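Local structure of DUF115 domain-containing protein (Magnetospirillum magneticum AMB-1, 5MU5) at residues Pro116-Gly121 against Tyr608-Thr613; Phe122-Leu127 against Trp209-Val214; Gly146-Glu151 against Arg179-Ile184. The protein is a Maf glycosyltransferase involved in the formation of bacterial flagella, in which it probably glycosylates flagellin. All coordinates share one frame; numbering follows the deposited sequence.

Interaction 1. Residues Pro116-Gly121 against Tyr608-Thr613; sequences PEESGG and YVKRVT
P116 meets K610 and R611 where the loop entering the parallel sheet of the N-terminal domain reaches the turn that follows helix 589-609 of the helical bundle. No direct hydrogen bond links the two segments.

K610 can be followed outward. Its CB touches two partners, 3.7 Å from E118 OE2 and 3.8 Å from P116 CG. CG stays near the same carboxylate oxygen, and CD moves along the proline ring to 4.1 Å from P116 CG. At CE the chain passes G121 CA, and a bend in the last torsion (chi4 78°) turns NZ away from E118 to salt bridges with D606 and D208. The E118 and K610 side chains cross at about a right angle, with OE2 against K610 CA and CB, and E118 OE2 stays 6.8 Å from K610 NZ.

R611 runs beside P116 in the same direction. It is extended from CG to NE, which places its guanidinium beneath the CD edge of the proline ring, the planes well inclined. This group has its own polar anchors: NH1 pairs with D208 and NE reaches Q114 O. K610 and R611 thus converge on one aspartate from the neighbouring loop. Just beyond, T613 joins S111 in a two-stranded antiparallel sheet. Over the guanidinium, P116 CD stands 3.5 Å above the R611 plane, offset toward its rim, with R611 CZ 3.7 Å from P116 CD.

Interaction 2. Residues Phe122-Leu127 against Trp209-Val214; sequences FHMVCL and WTRLFV
V125 and L212 lie side by side in two parallel strands, 123-127 and 211-214, whose axes approach to 4.7 Å and diverge by only 13°. The hydrogen bonds follow the parallel pattern, one residue giving its N-H and C=O to two residues of the other strand. V125 N donates to R211 O at 2.9 Å, almost straight (176°), and V125 O receives F213 N at 3.1 Å on a more bent path. L127 N closes the far end on F213 O at 2.7 Å. At the N-terminal end the pairing is weaker: R211 N to H123 O is a weak bond of 3.4 Å. One water accepts from R211 N and donates to H123 O, and another accepts from H123 N and donates to T210 OG1.

On the face carrying M124, R211, C126 and F213, the methionine lies alongside the arginine. A turn at the end of its chain (chi3 -70°) sets its CE 3.7 Å from R211 CB, against the aliphatic stem; the guanidinium continues to Q141, D142 and T72. On the other face, V125 CB meets L212 CD2 at 3.9 Å, while L127 CD1 touches V214 CG2 at an oblique crossing. H123 has CB against T210 OG1, which also bonds V207 O, and its NE2 bonds C203 O.

Helices enclose both faces of this Rossmann-like sheet: 134-142 packs on M124, R211 and F213, whereas 188-202 covers H123 and V125 and 219-235 covers L127, L212 and V214.

Interaction 3. Residues Gly146-Glu151 against Arg179-Ile184; sequences GIHIVE and RLNIII
H148 and N181 are paired across the edge strand 180-183 and its inner neighbour 146-150, in a parallel Rossmann-like sheet of strand order 3-2-1-4. Their side chains point the same way, ring and amide planes 17° apart, and N181 ND2 donates to H148 ND1 at 3.0 Å. The donor lies practically in the imidazole plane, whereas the ring nitrogen is tilted 20° from the amide plane. ND2 also makes a weak bond to L178 O, and the other ring nitrogen, H148 NE2, is bonded to H123 ND1, which fixes the imidazole at both ends.

The backbone sets this register. N181 bonds I147 O through its N and I149 N through its O, each at 2.9 Å, and I183 N continues to I149 O at 2.7 Å. On the opposite face I147 CB meets L180 CD1 at 3.8 Å.

Further out, helix 188-202 covers H148 and N181 through A198, and helix 166-171 packs on I147, I149, L180 and I182. E151, just past the strand, is bonded through its N to I183 O at 2.8 Å: its OE1 accepts from L129 N and G130 N in the loop after strand 123-127, and its OE2 bonds Y216 OH and accepts from N153 N.

In the fold
Interactions 2 and 3 are the two ends of one parallel sheet, their centres 10 Å apart. The shared inner pairing of strands 123-127 and 146-150 connects them: M124 N meets G146 O, and C126 N meets H148 O, each at 2.8 Å, probably as hydrogen bonds. Interaction 1 lies 16 Å from interaction 2, centre to centre, and joins it through W209. There NE1 of W209 is 3.1 Å from E118 O, a probable hydrogen bond, and P116 CD packs 3.4 Å from W209 CZ3. Interaction 3 does not touch interaction 1. Sequence-distant residues 608-613 thus dock beside the entry to the sheet, whereas the other two contacts build the sheet itself.

Interaction 1. Residues Pro116-Gly121 against Tyr608-Thr613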
loop_
_atom_site.group_PDB
_atom_site.type_symbol
_atom_site.label_atom_id
_atom_site.label_comp_id
_atom_site.label_asym_id
_atom_site.label_seq_id
_atom_site.Cartn_x
_atom_site.Cartn_y
_atom_site.Cartn_z
ATOM N N PRO A 116 -19.859 19.513 -3.455
ATOM C CA PRO A 116 -21.153 19.092 -3.971
ATOM C C PRO A 116 -22.337 19.817 -3.288
ATOM O O PRO A 116 -22.275 20.137 -2.098
ATOM C CB PRO A 116 -21.189 17.597 -3.623
ATOM C CG PRO A 116 -19.772 17.205 -3.460
ATOM C CD PRO A 116 -19.132 18.400 -2.840
ATOM N N GLU A 117 -23.396 20.069 -4.046
ATOM C CA GLU A 117 -24.647 20.587 -3.483
ATOM C C GLU A 117 -25.615 19.467 -3.111
ATOM O O GLU A 117 -26.711 19.729 -2.632
ATOM C CB GLU A 117 -25.332 21.545 -4.453
ATOM C CG GLU A 117 -24.952 23.000 -4.213
ATOM C CD GLU A 117 -25.525 23.948 -5.260
ATOM O OE1 GLU A 117 -26.370 23.518 -6.083
ATOM O OE2 GLU A 117 -25.128 25.134 -5.258
ATOM N N GLU A 118 -25.198 18.227 -3.312
ATOM C CA GLU A 118 -26.026 17.069 -3.041
ATOM C C GLU A 118 -25.412 16.235 -1.902
ATOM O O GLU A 118 -24.200 16.197 -1.725
ATOM C CB GLU A 118 -26.149 16.226 -4.326
ATOM C CG GLU A 118 -24.798 15.810 -4.943
ATOM C CD GLU A 118 -24.910 14.885 -6.152
ATOM O OE1 GLU A 118 -26.008 14.789 -6.757
ATOM O OE2 GLU A 118 -23.883 14.244 -6.494
ATOM N N SER A 119 -26.258 15.592 -1.115
ATOM C CA SER A 119 -25.795 14.614 -0.133
ATOM C C SER A 119 -25.474 13.354 -0.912
ATOM O O SER A 119 -26.085 13.100 -1.946
ATOM C CB SER A 119 -26.867 14.303 0.917
ATOM O OG SER A 119 -26.884 15.288 1.927
ATOM N N GLY A 120 -24.532 12.563 -0.421
ATOM C CA GLY A 120 -24.165 11.325 -1.100
ATOM C C GLY A 120 -22.887 10.715 -0.552
ATOM O O GLY A 120 -22.685 10.671 0.663
ATOM N N GLY A 121 -22.018 10.251 -1.443
ATOM C CA GLY A 121 -20.767 9.610 -1.044
ATOM C C GLY A 121 -20.932 8.108 -0.847
ATOM O O GLY A 121 -21.963 7.632 -0.317
ATOM N N TYR A 608 -15.852 14.663 -9.974
ATOM C CA TYR A 608 -16.500 15.722 -10.752
ATOM C C TYR A 608 -18.009 15.570 -10.957
ATOM O O TYR A 608 -18.715 16.586 -10.990
ATOM C CB TYR A 608 -15.745 15.981 -12.059
ATOM C CG TYR A 608 -14.386 16.627 -11.811
ATOM C CD1 TYR A 608 -14.298 17.953 -11.417
ATOM C CD2 TYR A 608 -13.195 15.909 -11.962
ATOM C CE1 TYR A 608 -13.068 18.557 -11.191
ATOM C CE2 TYR A 608 -11.970 16.500 -11.729
ATOM C CZ TYR A 608 -11.913 17.823 -11.346
ATOM O OH TYR A 608 -10.712 18.442 -11.105
ATOM N N VAL A 609 -18.525 14.339 -11.065
ATOM C CA VAL A 609 -19.979 14.186 -11.245
ATOM C C VAL A 609 -20.817 14.710 -10.072
ATOM O O VAL A 609 -21.939 15.174 -10.277
ATOM C CB VAL A 609 -20.458 12.739 -11.510
ATOM C CG1 VAL A 609 -20.002 12.277 -12.853
ATOM C CG2 VAL A 609 -20.008 11.787 -10.421
ATOM N N LYS A 610 -20.308 14.585 -8.853
ATOM C CA LYS A 610 -20.995 15.138 -7.691
ATOM C C LYS A 610 -21.024 16.672 -7.685
ATOM O O LYS A 610 -21.773 17.253 -6.941
ATOM C CB LYS A 610 -20.258 14.777 -6.408
ATOM C CG LYS A 610 -20.190 13.328 -6.036
ATOM C CD LYS A 610 -19.581 13.282 -4.649
ATOM C CE LYS A 610 -19.022 11.915 -4.357
ATOM N NZ LYS A 610 -17.706 11.732 -5.026
ATOM N N ARG A 611 -20.158 17.301 -8.463
ATOM C CA ARG A 611 -19.965 18.746 -8.425
ATOM C C ARG A 611 -20.405 19.439 -9.704
ATOM O O ARG A 611 -20.339 20.660 -9.813
ATOM C CB ARG A 611 -18.483 19.028 -8.157
ATOM C CG ARG A 611 -18.054 18.639 -6.747
ATOM C CD ARG A 611 -16.555 18.764 -6.551
ATOM N NE ARG A 611 -16.145 18.481 -5.168
ATOM C CZ ARG A 611 -16.099 17.264 -4.620
ATOM N NH1 ARG A 611 -16.436 16.168 -5.300
ATOM N NH2 ARG A 611 -15.687 17.133 -3.378
ATOM N N VAL A 612 -20.882 18.669 -10.672
ATOM C CA VAL A 612 -21.279 19.257 -11.938
ATOM C C VAL A 612 -22.575 20.073 -11.804
ATOM O O VAL A 612 -23.524 19.634 -11.181
ATOM C CB VAL A 612 -21.405 18.178 -13.036
ATOM C CG1 VAL A 612 -22.643 17.324 -12.834
ATOM C CG2 VAL A 612 -21.394 18.827 -14.411
ATOM N N THR A 613 -22.571 21.281 -12.368
ATOM C CA THR A 613 -23.772 22.117 -12.465
ATOM C C THR A 613 -23.923 22.575 -13.909
ATOM O O THR A 613 -22.923 22.701 -14.631
ATOM C CB THR A 613 -23.718 23.383 -11.580
ATOM O OG1 THR A 613 -22.563 24.164 -11.919
ATOM C CG2 THR A 613 -23.673 22.995 -10.118
HETATM O O HOH W 1 -23.298 19.139 -6.677
#

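Interaction 2. Residues Phe122-Leu127 against Trp209-Val214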
loop_
_atom_site.group_PDB
_atom_site.type_symbol
_atom_site.label_atom_id
_atom_site.label_comp_id
_atom_site.label_asym_id
_atom_site.label_seq_id
_atom_site.Cartn_x
_atom_site.Cartn_y
_atom_site.Cartn_z
ATOM N N PHE A 122 -19.911 7.368 -1.276
ATOM C CA PHE A 122 -19.925 5.920 -1.236
ATOM C C PHE A 122 -19.870 5.412 0.187
ATOM O O PHE A 122 -20.648 4.534 0.555
ATOM C CB PHE A 122 -18.736 5.364 -2.005
ATOM C CG PHE A 122 -18.769 3.879 -2.182
ATOM C CD1 PHE A 122 -18.352 3.038 -1.168
ATOM C CD2 PHE A 122 -19.201 3.324 -3.370
ATOM C CE1 PHE A 122 -18.378 1.659 -1.319
ATOM C CE2 PHE A 122 -19.217 1.952 -3.542
ATOM C CZ PHE A 122 -18.818 1.114 -2.510
ATOM N N HIS A 123 -18.954 5.988 0.977
ATOM C CA HIS A 123 -18.694 5.550 2.342
ATOM C C HIS A 123 -19.302 6.470 3.367
ATOM O O HIS A 123 -19.415 7.677 3.162
ATOM C CB HIS A 123 -17.197 5.514 2.603
ATOM C CG HIS A 123 -16.449 4.544 1.745
ATOM N ND1 HIS A 123 -16.431 3.196 2.020
ATOM C CD2 HIS A 123 -15.658 4.717 0.660
ATOM C CE1 HIS A 123 -15.665 2.576 1.142
ATOM N NE2 HIS A 123 -15.194 3.477 0.295
ATOM N N MET A 124 -19.702 5.880 4.479
ATOM C CA MET A 124 -20.159 6.613 5.645
ATOM C C MET A 124 -19.404 6.080 6.836
ATOM O O MET A 124 -19.364 4.861 7.051
ATOM C CB MET A 124 -21.628 6.379 5.898
ATOM C CG MET A 124 -22.040 6.867 7.269
ATOM S SD MET A 124 -23.803 7.100 7.367
ATOM C CE MET A 124 -23.948 8.543 6.297
ATOM N N VAL A 125 -18.822 6.980 7.616
ATOM C CA VAL A 125 -18.064 6.593 8.808
ATOM C C VAL A 125 -18.676 7.180 10.082
ATOM O O VAL A 125 -18.752 8.386 10.239
ATOM C CB VAL A 125 -16.609 7.052 8.702
ATOM C CG1 VAL A 125 -15.855 6.691 9.975
ATOM C CG2 VAL A 125 -15.931 6.430 7.497
ATOM N N CYS A 126 -19.107 6.327 10.991
ATOM C CA CYS A 126 -19.675 6.769 12.259
ATOM C C CYS A 126 -18.708 6.482 13.372
ATOM O O CYS A 126 -18.354 5.326 13.630
ATOM C CB CYS A 126 -20.971 6.042 12.567
ATOM S SG CYS A 126 -22.175 6.266 11.266
ATOM N N LEU A 127 -18.263 7.542 14.021
ATOM C CA LEU A 127 -17.342 7.407 15.115
ATOM C C LEU A 127 -18.245 7.462 16.308
ATOM O O LEU A 127 -18.712 8.528 16.705
ATOM C CB LEU A 127 -16.338 8.544 15.089
ATOM C CG LEU A 127 -15.664 8.502 13.722
ATOM C CD1 LEU A 127 -15.500 9.904 13.172
ATOM C CD2 LEU A 127 -14.369 7.731 13.808
ATOM N N TRP A 209 -16.157 12.842 -0.377
ATOM C CA TRP A 209 -17.478 13.194 0.142
ATOM C C TRP A 209 -18.026 12.150 1.102
ATOM O O TRP A 209 -19.238 12.065 1.327
ATOM C CB TRP A 209 -18.451 13.502 -0.990
ATOM C CG TRP A 209 -19.517 14.529 -0.656
ATOM C CD1 TRP A 209 -20.875 14.362 -0.726
ATOM C CD2 TRP A 209 -19.304 15.875 -0.200
ATOM N NE1 TRP A 209 -21.514 15.522 -0.343
ATOM C CE2 TRP A 209 -20.565 16.461 -0.018
ATOM C CE3 TRP A 209 -18.166 16.642 0.047
ATOM C CZ2 TRP A 209 -20.714 17.776 0.405
ATOM C CZ3 TRP A 209 -18.324 17.951 0.478
ATOM C CH2 TRP A 209 -19.575 18.495 0.658
ATOM N N THR A 210 -17.122 11.363 1.677
ATOM C CA THR A 210 -17.455 10.448 2.756
ATOM C C THR A 210 -18.026 11.261 3.935
ATOM O O THR A 210 -17.423 12.228 4.390
ATOM C CB THR A 210 -16.187 9.678 3.216
ATOM O OG1 THR A 210 -15.723 8.821 2.155
ATOM C CG2 THR A 210 -16.445 8.842 4.474
ATOM N N ARG A 211 -19.208 10.880 4.398
ATOM C CA ARG A 211 -19.821 11.484 5.561
ATOM C C ARG A 211 -19.120 10.990 6.818
ATOM O O ARG A 211 -18.939 9.784 7.008
ATOM C CB ARG A 211 -21.308 11.101 5.623
ATOM C CG ARG A 211 -22.119 11.824 6.699
ATOM C CD ARG A 211 -22.396 13.268 6.338
ATOM N NE ARG A 211 -23.330 13.890 7.285
ATOM C CZ ARG A 211 -24.660 13.840 7.198
ATOM N NH1 ARG A 211 -25.255 13.177 6.209
ATOM N NH2 ARG A 211 -25.402 14.451 8.120
ATOM N N LEU A 212 -18.737 11.932 7.671
ATOM C CA LEU A 212 -18.153 11.645 8.967
ATOM C C LEU A 212 -19.133 12.106 10.046
ATOM O O LEU A 212 -19.759 13.156 9.897
ATOM C CB LEU A 212 -16.859 12.414 9.110
ATOM C CG LEU A 212 -15.839 12.154 8.003
ATOM C CD1 LEU A 212 -14.679 13.114 8.156
ATOM C CD2 LEU A 212 -15.373 10.714 8.067
ATOM N N PHE A 213 -19.286 11.313 11.111
ATOM C CA PHE A 213 -20.221 11.644 12.179
ATOM C C PHE A 213 -19.777 11.052 13.514
ATOM O O PHE A 213 -19.487 9.867 13.611
ATOM C CB PHE A 213 -21.621 11.146 11.833
ATOM C CG PHE A 213 -22.691 11.765 12.664
ATOM C CD1 PHE A 213 -23.277 12.966 12.273
ATOM C CD2 PHE A 213 -23.106 11.164 13.855
ATOM C CE1 PHE A 213 -24.253 13.565 13.064
ATOM C CE2 PHE A 213 -24.087 11.756 14.641
ATOM C CZ PHE A 213 -24.659 12.958 14.252
ATOM N N VAL A 214 -19.741 11.898 14.539
ATOM C CA VAL A 214 -19.324 11.511 15.859
ATOM C C VAL A 214 -20.607 11.383 16.671
ATOM O O VAL A 214 -21.342 12.348 16.818
ATOM C CB VAL A 214 -18.346 12.555 16.448
ATOM C CG1 VAL A 214 -18.088 12.299 17.927
ATOM C CG2 VAL A 214 -17.029 12.547 15.668
HETATM O O HOH W 2 -17.214 8.175 0.151
HETATM O O HOH W 3 -21.563 9.173 2.908
#

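Interaction 3. Residues Gly146-Glu151 against Arg179-Ile184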
loop_
_atom_site.group_PDB
_atom_site.type_symbol
_atom_site.label_atom_id
_atom_site.label_comp_id
_atom_site.label_asym_id
_atom_site.label_seq_id
_atom_site.Cartn_x
_atom_site.Cartn_y
_atom_site.Cartn_z
ATOM N N GLY A 146 -20.972 1.750 1.653
ATOM C CA GLY A 146 -20.034 1.248 2.657
ATOM C C GLY A 146 -20.304 1.972 3.968
ATOM O O GLY A 146 -20.346 3.201 4.011
ATOM N N ILE A 147 -20.548 1.205 5.031
ATOM C CA ILE A 147 -20.935 1.768 6.319
ATOM C C ILE A 147 -20.001 1.184 7.348
ATOM O O ILE A 147 -19.886 -0.038 7.500
ATOM C CB ILE A 147 -22.391 1.423 6.665
ATOM C CG1 ILE A 147 -23.321 1.951 5.564
ATOM C CG2 ILE A 147 -22.767 2.011 8.027
ATOM C CD1 ILE A 147 -24.769 1.547 5.752
ATOM N N HIS A 148 -19.333 2.078 8.058
ATOM C CA HIS A 148 -18.280 1.712 8.979
ATOM C C HIS A 148 -18.560 2.381 10.311
ATOM O O HIS A 148 -18.596 3.608 10.437
ATOM C CB HIS A 148 -16.955 2.169 8.395
ATOM C CG HIS A 148 -16.818 1.849 6.946
ATOM N ND1 HIS A 148 -16.591 0.569 6.497
ATOM C CD2 HIS A 148 -16.904 2.624 5.841
ATOM C CE1 HIS A 148 -16.529 0.568 5.180
ATOM N NE2 HIS A 148 -16.733 1.802 4.758
ATOM N N ILE A 149 -18.752 1.560 11.316
ATOM C CA ILE A 149 -19.140 2.063 12.598
ATOM C C ILE A 149 -18.074 1.683 13.592
ATOM O O ILE A 149 -17.711 0.533 13.718
ATOM C CB ILE A 149 -20.493 1.472 12.999
ATOM C CG1 ILE A 149 -21.540 1.854 11.943
ATOM C CG2 ILE A 149 -20.885 1.954 14.389
ATOM C CD1 ILE A 149 -22.874 1.149 12.091
ATOM N N VAL A 150 -17.569 2.684 14.291
ATOM C CA VAL A 150 -16.600 2.464 15.315
ATOM C C VAL A 150 -17.355 2.647 16.602
ATOM O O VAL A 150 -18.004 3.661 16.780
ATOM C CB VAL A 150 -15.481 3.505 15.233
ATOM C CG1 VAL A 150 -14.482 3.307 16.359
ATOM C CG2 VAL A 150 -14.811 3.423 13.880
ATOM N N GLU A 151 -17.307 1.658 17.485
ATOM C CA GLU A 151 -17.971 1.797 18.777
ATOM C C GLU A 151 -17.097 1.164 19.818
ATOM O O GLU A 151 -17.055 -0.060 19.919
ATOM C CB GLU A 151 -19.342 1.157 18.761
ATOM C CG GLU A 151 -20.050 1.214 20.109
ATOM C CD GLU A 151 -20.039 2.607 20.719
ATOM O OE1 GLU A 151 -20.922 3.424 20.392
ATOM O OE2 GLU A 151 -19.163 2.870 21.559
ATOM N N ARG A 179 -19.025 -4.399 2.945
ATOM C CA ARG A 179 -19.831 -3.160 2.913
ATOM C C ARG A 179 -20.314 -2.650 4.285
ATOM O O ARG A 179 -20.751 -1.501 4.386
ATOM C CB ARG A 179 -21.025 -3.320 1.984
ATOM C CG ARG A 179 -20.623 -3.389 0.524
ATOM C CD ARG A 179 -21.843 -3.589 -0.344
ATOM N NE ARG A 179 -22.814 -2.582 0.011
ATOM C CZ ARG A 179 -24.042 -2.512 -0.456
ATOM N NH1 ARG A 179 -24.487 -3.373 -1.339
ATOM N NH2 ARG A 179 -24.825 -1.548 -0.027
ATOM N N LEU A 180 -20.270 -3.490 5.321
ATOM C CA LEU A 180 -20.620 -3.062 6.670
ATOM C C LEU A 180 -19.570 -3.578 7.613
ATOM O O LEU A 180 -19.326 -4.778 7.676
ATOM C CB LEU A 180 -21.962 -3.605 7.116
ATOM C CG LEU A 180 -22.389 -3.231 8.535
ATOM C CD1 LEU A 180 -22.776 -1.779 8.629
ATOM C CD2 LEU A 180 -23.573 -4.096 8.957
ATOM N N ASN A 181 -18.959 -2.667 8.346
ATOM C CA ASN A 181 -17.922 -2.997 9.307
ATOM C C ASN A 181 -18.294 -2.389 10.641
ATOM O O ASN A 181 -18.718 -1.240 10.697
ATOM C CB ASN A 181 -16.591 -2.404 8.852
ATOM C CG ASN A 181 -16.088 -3.038 7.585
ATOM O OD1 ASN A 181 -15.561 -4.139 7.608
ATOM N ND2 ASN A 181 -16.270 -2.364 6.465
ATOM N N ILE A 182 -18.182 -3.173 11.705
ATOM C CA ILE A 182 -18.386 -2.665 13.048
ATOM C C ILE A 182 -17.083 -2.897 13.767
ATOM O O ILE A 182 -16.631 -4.010 13.875
ATOM C CB ILE A 182 -19.534 -3.368 13.746
ATOM C CG1 ILE A 182 -20.830 -3.080 12.965
ATOM C CG2 ILE A 182 -19.638 -2.893 15.193
ATOM C CD1 ILE A 182 -22.035 -3.822 13.486
ATOM N N ILE A 183 -16.480 -1.821 14.247
ATOM C CA ILE A 183 -15.164 -1.864 14.825
ATOM C C ILE A 183 -15.301 -1.580 16.298
ATOM O O ILE A 183 -15.676 -0.490 16.685
ATOM C CB ILE A 183 -14.300 -0.800 14.124
ATOM C CG1 ILE A 183 -14.127 -1.165 12.640
ATOM C CG2 ILE A 183 -12.960 -0.632 14.818
ATOM C CD1 ILE A 183 -13.748 0.012 11.751
ATOM N N ILE A 184 -15.027 -2.589 17.111
ATOM C CA ILE A 184 -15.104 -2.489 18.557
ATOM C C ILE A 184 -13.681 -2.415 19.087
ATOM O O ILE A 184 -13.047 -3.440 19.337
ATOM C CB ILE A 184 -15.808 -3.732 19.164
ATOM C CG1 ILE A 184 -17.127 -4.033 18.447
ATOM C CG2 ILE A 184 -16.062 -3.517 20.653
ATOM C CD1 ILE A 184 -18.136 -2.910 18.501
#